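Local coordinates for protein Exo-beta-1,4-mannosidase (Rhizomucor miehei, PDB 4LYP) that probably hydrolyses beta-1,4-linked mannosides from their non-reducing ends as a family 5 glycoside hydrolase with a TIM-barrel fold, and can transglycosylate, at residues A341-Y355 / E416-T428. Residues are numbered along the deposited sequence; the frame is centred on the assembly and turned at random.
Sequences ARDAWRNPEDETYKY and EPHGWYSVYSNDT
Extended as far as CD, the chain of Arg-342 bends at chi3 (82°), which delivers its guanidinium to Asp-427. The salt bridge that results is end-on and two-pronged: NH1 of Arg-342 lies 2.9 Å from OD1 of Asp-427, and NH2 of Arg-342 lies 3.0 Å from OD2. Both oxygens lie near the guanidinium plane, yet that plane and the carboxylate are turned 48° apart, so OD1 is met from above the carboxylate. Tyr-424 N donates to the same OD2 of Asp-427, 2.9 Å away, from the face of the carboxylate opposite Arg-342 NH2, a second grip that should fix the carboxylate's rotation. CE2 of Tyr-424 lies over one guanidinium face, 3.6 Å from NH2 of Arg-342, the ring tilted against it rather than stacked flat.

At the Tyr-355 end of the contact, Pro-417 CB sits over the face of the Tyr-355 ring, 3.8 Å from its centroid, a CH-pi contact; Lys-354 CG covers the opposite face. The same tyrosine turns its edge to the face of Trp-420 in an offset edge-to-face pair, planes 77° apart. Ala-341 CB meets the edge of the indole at CD1, 3.8 Å away.

Three waters link the segments. One accepts from Arg-342 N and donates to the carbonyls of Lys-354 and Trp-420; another joins Tyr-355 O and Gly-419 O to Tyr-424 OH; the third accepts from Arg-342 NH2 beside Gly-419 O and Ser-422 O.

Lys-354 NZ forms a salt bridge with Glu-295 OE2, and Trp-420 NE1 hydrogen-bonds to its OE1, while Glu-416 borders a guanidine pocket together with Asn-296, to which Tyr-421 OH bonds. The contact thus joins two TIM-barrel loops beside this pocket: 341-355 follows strand 333-338 and precedes helix 362-380, whereas 416-428 runs into strand 423-424, which lies just before helix 429-448 in sequence and pairs in parallel with strand 386-394.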
loop_
_atom_site.group_PDB
_atom_site.type_symbol
_atom_site.label_atom_id
_atom_site.label_comp_id
_atom_site.label_asym_id
_atom_site.label_seq_id
_atom_site.Cartn_x
_atom_site.Cartn_y
_atom_site.Cartn_z
ATOM N N ALA A 341 -13.898 1.288 -9.217
ATOM C CA ALA A 341 -15.092 0.573 -8.775
ATOM C C ALA A 341 -15.616 -0.349 -9.882
ATOM O O ALA A 341 -15.236 -0.277 -11.059
ATOM C CB ALA A 341 -16.164 1.596 -8.432
ATOM N N ARG A 342 -16.553 -1.200 -9.463
ATOM C CA ARG A 342 -17.321 -2.055 -10.403
ATOM C C ARG A 342 -18.306 -1.186 -11.142
ATOM O O ARG A 342 -18.427 0.021 -10.923
ATOM C CB ARG A 342 -17.974 -3.188 -9.643
ATOM C CG ARG A 342 -17.025 -3.924 -8.651
ATOM C CD ARG A 342 -17.602 -5.181 -8.042
ATOM N NE ARG A 342 -17.487 -6.376 -8.904
ATOM C CZ ARG A 342 -16.411 -7.140 -8.937
ATOM N NH1 ARG A 342 -16.468 -8.278 -9.684
ATOM N NH2 ARG A 342 -15.277 -6.835 -8.295
ATOM N N ASP A 343 -19.034 -1.830 -12.091
ATOM C CA ASP A 343 -19.903 -1.098 -13.032
ATOM C C ASP A 343 -21.239 -0.605 -12.446
ATOM O O ASP A 343 -22.336 -1.005 -12.873
ATOM C CB ASP A 343 -20.222 -1.986 -14.248
ATOM C CG ASP A 343 -19.078 -2.180 -15.233
ATOM O OD1 ASP A 343 -18.094 -1.354 -15.252
ATOM O OD2 ASP A 343 -19.195 -3.086 -16.079
ATOM N N ALA A 344 -21.161 0.300 -11.455
ATOM C CA ALA A 344 -22.318 0.873 -10.780
ATOM C C ALA A 344 -23.301 1.463 -11.770
ATOM O O ALA A 344 -24.536 1.427 -11.550
ATOM C CB ALA A 344 -21.886 1.948 -9.782
ATOM N N TRP A 345 -22.793 2.006 -12.882
ATOM C CA TRP A 345 -23.583 2.643 -13.908
ATOM C C TRP A 345 -24.592 1.733 -14.567
ATOM O O TRP A 345 -25.516 2.226 -15.224
ATOM C CB TRP A 345 -22.640 3.303 -14.952
ATOM C CG TRP A 345 -21.723 2.266 -15.600
ATOM C CD1 TRP A 345 -20.456 1.912 -15.194
ATOM C CD2 TRP A 345 -22.030 1.426 -16.729
ATOM N NE1 TRP A 345 -19.944 0.925 -15.981
ATOM C CE2 TRP A 345 -20.883 0.580 -16.935
ATOM C CE3 TRP A 345 -23.150 1.298 -17.615
ATOM C CZ2 TRP A 345 -20.786 -0.396 -17.958
ATOM C CZ3 TRP A 345 -23.047 0.345 -18.656
ATOM C CH2 TRP A 345 -21.899 -0.492 -18.819
ATOM N N ARG A 346 -24.442 0.419 -14.471
ATOM C CA ARG A 346 -25.430 -0.476 -15.033
ATOM C C ARG A 346 -26.765 -0.463 -14.256
ATOM O O ARG A 346 -27.795 -0.875 -14.790
ATOM C CB ARG A 346 -24.867 -1.892 -15.066
ATOM C CG ARG A 346 -23.703 -2.100 -15.983
ATOM C CD ARG A 346 -23.086 -3.456 -15.887
ATOM N NE ARG A 346 -21.978 -3.663 -16.815
ATOM C CZ ARG A 346 -22.105 -3.882 -18.108
ATOM N NH1 ARG A 346 -21.026 -4.018 -18.822
ATOM N NH2 ARG A 346 -23.343 -4.004 -18.658
ATOM N N ASN A 347 -26.717 -0.005 -12.988
ATOM C CA ASN A 347 -27.890 0.002 -12.132
ATOM C C ASN A 347 -27.634 1.139 -11.149
ATOM O O ASN A 347 -27.412 0.928 -9.985
ATOM C CB ASN A 347 -28.089 -1.353 -11.468
ATOM C CG ASN A 347 -29.358 -1.459 -10.667
ATOM O OD1 ASN A 347 -30.205 -0.564 -10.657
ATOM N ND2 ASN A 347 -29.450 -2.544 -9.930
ATOM N N PRO A 348 -27.656 2.398 -11.611
ATOM C CA PRO A 348 -27.131 3.501 -10.815
ATOM C C PRO A 348 -27.977 3.851 -9.587
ATOM O O PRO A 348 -27.366 4.446 -8.683
ATOM C CB PRO A 348 -27.055 4.677 -11.791
ATOM C CG PRO A 348 -28.059 4.335 -12.882
ATOM C CD PRO A 348 -28.037 2.829 -12.972
ATOM N N GLU A 349 -29.276 3.496 -9.593
ATOM C CA GLU A 349 -30.194 3.822 -8.488
ATOM C C GLU A 349 -29.994 2.896 -7.282
ATOM O O GLU A 349 -30.468 3.223 -6.177
ATOM C CB GLU A 349 -31.661 3.861 -8.927
ATOM N N ASP A 350 -29.277 1.770 -7.462
ATOM C CA ASP A 350 -29.122 0.810 -6.393
ATOM C C ASP A 350 -27.712 0.832 -5.903
ATOM O O ASP A 350 -26.799 0.307 -6.500
ATOM C CB ASP A 350 -29.429 -0.562 -6.959
ATOM C CG ASP A 350 -29.473 -1.604 -5.878
ATOM O OD1 ASP A 350 -28.792 -1.466 -4.861
ATOM O OD2 ASP A 350 -30.154 -2.626 -6.081
ATOM N N GLU A 351 -27.537 1.412 -4.721
ATOM C CA GLU A 351 -26.200 1.580 -4.168
ATOM C C GLU A 351 -25.546 0.226 -3.894
ATOM O O GLU A 351 -24.278 0.041 -4.017
ATOM C CB GLU A 351 -26.294 2.429 -2.823
ATOM C CG GLU A 351 -26.989 3.803 -3.034
ATOM C CD GLU A 351 -28.555 3.876 -3.106
ATOM O OE1 GLU A 351 -29.041 5.041 -3.098
ATOM O OE2 GLU A 351 -29.324 2.848 -3.181
ATOM N N THR A 352 -26.332 -0.742 -3.417
ATOM C CA THR A 352 -25.759 -2.015 -3.078
ATOM C C THR A 352 -25.168 -2.720 -4.327
ATOM O O THR A 352 -24.183 -3.454 -4.192
ATOM C CB THR A 352 -26.733 -2.974 -2.390
ATOM O OG1 THR A 352 -27.748 -3.379 -3.265
ATOM C CG2 THR A 352 -27.323 -2.294 -1.159
ATOM N N TYR A 353 -25.747 -2.533 -5.513
ATOM C CA TYR A 353 -25.303 -3.186 -6.715
ATOM C C TYR A 353 -23.860 -2.875 -7.007
ATOM O O TYR A 353 -23.112 -3.743 -7.506
ATOM C CB TYR A 353 -26.240 -2.770 -7.855
ATOM C CG TYR A 353 -25.834 -3.227 -9.228
ATOM C CD1 TYR A 353 -24.954 -2.453 -9.993
ATOM C CD2 TYR A 353 -26.312 -4.436 -9.764
ATOM C CE1 TYR A 353 -24.587 -2.817 -11.239
ATOM C CE2 TYR A 353 -25.895 -4.836 -11.039
ATOM C CZ TYR A 353 -25.043 -4.033 -11.752
ATOM O OH TYR A 353 -24.612 -4.414 -12.993
ATOM N N LYS A 354 -23.368 -1.683 -6.673
ATOM C CA LYS A 354 -22.011 -1.249 -6.919
ATOM C C LYS A 354 -21.012 -2.159 -6.290
ATOM O O LYS A 354 -19.883 -2.300 -6.773
ATOM C CB LYS A 354 -21.849 0.197 -6.351
ATOM C CG LYS A 354 -20.431 0.746 -6.389
ATOM C CD LYS A 354 -20.456 2.207 -5.977
ATOM C CE LYS A 354 -19.051 2.816 -5.922
ATOM N NZ LYS A 354 -19.187 4.230 -5.481
ATOM N N TYR A 355 -21.360 -2.810 -5.155
ATOM C CA TYR A 355 -20.411 -3.576 -4.358
ATOM C C TYR A 355 -20.607 -5.096 -4.484
ATOM O O TYR A 355 -19.886 -5.810 -3.851
ATOM C CB TYR A 355 -20.497 -3.143 -2.867
ATOM C CG TYR A 355 -20.282 -1.656 -2.734
ATOM C CD1 TYR A 355 -19.007 -1.103 -2.931
ATOM C CD2 TYR A 355 -21.293 -0.809 -2.446
ATOM C CE1 TYR A 355 -18.817 0.276 -2.862
ATOM C CE2 TYR A 355 -21.127 0.574 -2.369
ATOM C CZ TYR A 355 -19.881 1.133 -2.606
ATOM O OH TYR A 355 -19.611 2.472 -2.538
ATOM N N GLU A 416 -14.077 1.686 4.528
ATOM C CA GLU A 416 -14.706 1.800 3.225
ATOM C C GLU A 416 -15.642 0.663 3.026
ATOM O O GLU A 416 -15.520 -0.396 3.641
ATOM C CB GLU A 416 -13.579 1.697 2.149
ATOM C CG GLU A 416 -12.834 3.024 2.036
ATOM C CD GLU A 416 -11.563 2.975 1.227
ATOM O OE1 GLU A 416 -11.083 1.900 0.813
ATOM O OE2 GLU A 416 -11.053 4.084 0.925
ATOM N N PRO A 417 -16.597 0.788 2.058
ATOM C CA PRO A 417 -17.526 -0.310 1.799
ATOM C C PRO A 417 -16.793 -1.554 1.377
ATOM O O PRO A 417 -15.913 -1.540 0.475
ATOM C CB PRO A 417 -18.414 0.252 0.676
ATOM C CG PRO A 417 -18.315 1.747 0.850
ATOM C CD PRO A 417 -16.865 1.990 1.270
ATOM N N HIS A 418 -17.185 -2.710 1.896
ATOM C CA HIS A 418 -16.611 -3.955 1.453
ATOM C C HIS A 418 -16.848 -4.086 -0.021
ATOM O O HIS A 418 -17.969 -3.952 -0.506
ATOM C CB HIS A 418 -17.215 -5.174 2.170
ATOM C CG HIS A 418 -17.170 -5.104 3.641
ATOM N ND1 HIS A 418 -16.136 -4.587 4.400
ATOM C CD2 HIS A 418 -18.110 -5.593 4.550
ATOM C CE1 HIS A 418 -16.434 -4.736 5.711
ATOM N NE2 HIS A 418 -17.649 -5.325 5.787
ATOM N N GLY A 419 -15.807 -4.464 -0.793
ATOM C CA GLY A 419 -15.974 -4.742 -2.201
ATOM C C GLY A 419 -15.899 -3.559 -3.114
ATOM O O GLY A 419 -16.102 -3.712 -4.329
ATOM N N TRP A 420 -15.556 -2.362 -2.623
ATOM C CA TRP A 420 -15.435 -1.205 -3.503
ATOM C C TRP A 420 -14.411 -1.431 -4.633
ATOM O O TRP A 420 -14.765 -1.298 -5.820
ATOM C CB TRP A 420 -15.087 0.027 -2.674
ATOM C CG TRP A 420 -15.104 1.350 -3.362
ATOM C CD1 TRP A 420 -15.639 1.660 -4.625
ATOM C CD2 TRP A 420 -14.589 2.578 -2.844
ATOM N NE1 TRP A 420 -15.487 3.005 -4.878
ATOM C CE2 TRP A 420 -14.848 3.585 -3.810
ATOM C CE3 TRP A 420 -13.918 2.941 -1.667
ATOM C CZ2 TRP A 420 -14.490 4.936 -3.615
ATOM C CZ3 TRP A 420 -13.547 4.282 -1.493
ATOM C CH2 TRP A 420 -13.819 5.242 -2.429
ATOM N N TYR A 421 -13.185 -1.759 -4.252
ATOM C CA TYR A 421 -12.079 -1.778 -5.211
ATOM C C TYR A 421 -11.459 -3.181 -5.321
ATOM O O TYR A 421 -10.636 -3.400 -6.232
ATOM C CB TYR A 421 -10.991 -0.781 -4.749
ATOM C CG TYR A 421 -11.381 0.682 -4.918
ATOM C CD1 TYR A 421 -11.963 1.097 -6.096
ATOM C CD2 TYR A 421 -11.105 1.606 -3.938
ATOM C CE1 TYR A 421 -12.220 2.471 -6.319
ATOM C CE2 TYR A 421 -11.320 2.950 -4.149
ATOM C CZ TYR A 421 -11.853 3.367 -5.356
ATOM O OH TYR A 421 -12.050 4.723 -5.678
ATOM N N SER A 422 -11.828 -4.143 -4.460
ATOM C CA SER A 422 -11.177 -5.487 -4.486
ATOM C C SER A 422 -11.206 -6.063 -5.847
ATOM O O SER A 422 -12.208 -6.074 -6.565
ATOM C CB SER A 422 -11.944 -6.403 -3.563
ATOM O OG SER A 422 -11.673 -6.167 -2.183
ATOM N N VAL A 423 -10.080 -6.721 -6.168
ATOM C CA VAL A 423 -10.002 -7.648 -7.313
ATOM C C VAL A 423 -10.125 -9.035 -6.743
ATOM O O VAL A 423 -9.263 -9.513 -6.007
ATOM C CB VAL A 423 -8.634 -7.512 -8.022
ATOM C CG1 VAL A 423 -8.515 -8.558 -9.148
ATOM C CG2 VAL A 423 -8.438 -6.122 -8.645
ATOM N N TYR A 424 -11.228 -9.746 -7.107
ATOM C CA TYR A 424 -11.429 -11.102 -6.611
ATOM C C TYR A 424 -10.688 -12.103 -7.479
ATOM O O TYR A 424 -10.374 -11.846 -8.654
ATOM C CB TYR A 424 -12.919 -11.432 -6.553
ATOM C CG TYR A 424 -13.675 -10.489 -5.661
ATOM C CD1 TYR A 424 -13.368 -10.373 -4.301
ATOM C CD2 TYR A 424 -14.705 -9.721 -6.160
ATOM C CE1 TYR A 424 -14.078 -9.543 -3.450
ATOM C CE2 TYR A 424 -15.433 -8.867 -5.346
ATOM C CZ TYR A 424 -15.137 -8.810 -3.954
ATOM O OH TYR A 424 -15.890 -8.022 -3.094
ATOM N N SER A 425 -10.469 -13.313 -6.905
ATOM C CA SER A 425 -9.690 -14.333 -7.592
ATOM C C SER A 425 -10.180 -14.719 -8.965
ATOM O O SER A 425 -9.354 -15.117 -9.800
ATOM C CB SER A 425 -9.676 -15.581 -6.704
ATOM O OG SER A 425 -10.989 -15.992 -6.435
ATOM N N ASN A 426 -11.474 -14.602 -9.195
ATOM C CA ASN A 426 -12.024 -14.949 -10.523
ATOM C C ASN A 426 -12.656 -13.762 -11.254
ATOM O O ASN A 426 -13.390 -13.956 -12.190
ATOM C CB ASN A 426 -13.051 -16.093 -10.350
ATOM C CG ASN A 426 -14.228 -15.656 -9.466
ATOM O OD1 ASN A 426 -14.188 -14.644 -8.809
ATOM N ND2 ASN A 426 -15.276 -16.444 -9.428
ATOM N N ASP A 427 -12.260 -12.539 -10.898
ATOM C CA ASP A 427 -12.712 -11.382 -11.651
ATOM C C ASP A 427 -12.104 -11.402 -13.047
ATOM O O ASP A 427 -10.997 -11.938 -13.276
ATOM C CB ASP A 427 -12.353 -10.088 -10.922
ATOM C CG ASP A 427 -13.352 -9.723 -9.845
ATOM O OD1 ASP A 427 -14.434 -10.370 -9.697
ATOM O OD2 ASP A 427 -13.075 -8.714 -9.116
ATOM N N THR A 428 -12.779 -10.762 -13.979
ATOM C CA THR A 428 -12.257 -10.599 -15.361
ATOM C C THR A 428 -10.962 -9.782 -15.375
ATOM O O THR A 428 -10.122 -9.906 -16.253
ATOM C CB THR A 428 -13.289 -9.989 -16.292
ATOM O OG1 THR A 428 -13.744 -8.778 -15.691
ATOM C CG2 THR A 428 -14.491 -10.895 -16.476
HETATM O O HOH W 1 -17.392 -0.966 -6.701
HETATM O O HOH W 2 -14.568 -4.645 -6.474
HETATM O O HOH W 3 -17.369 -6.353 -4.638
#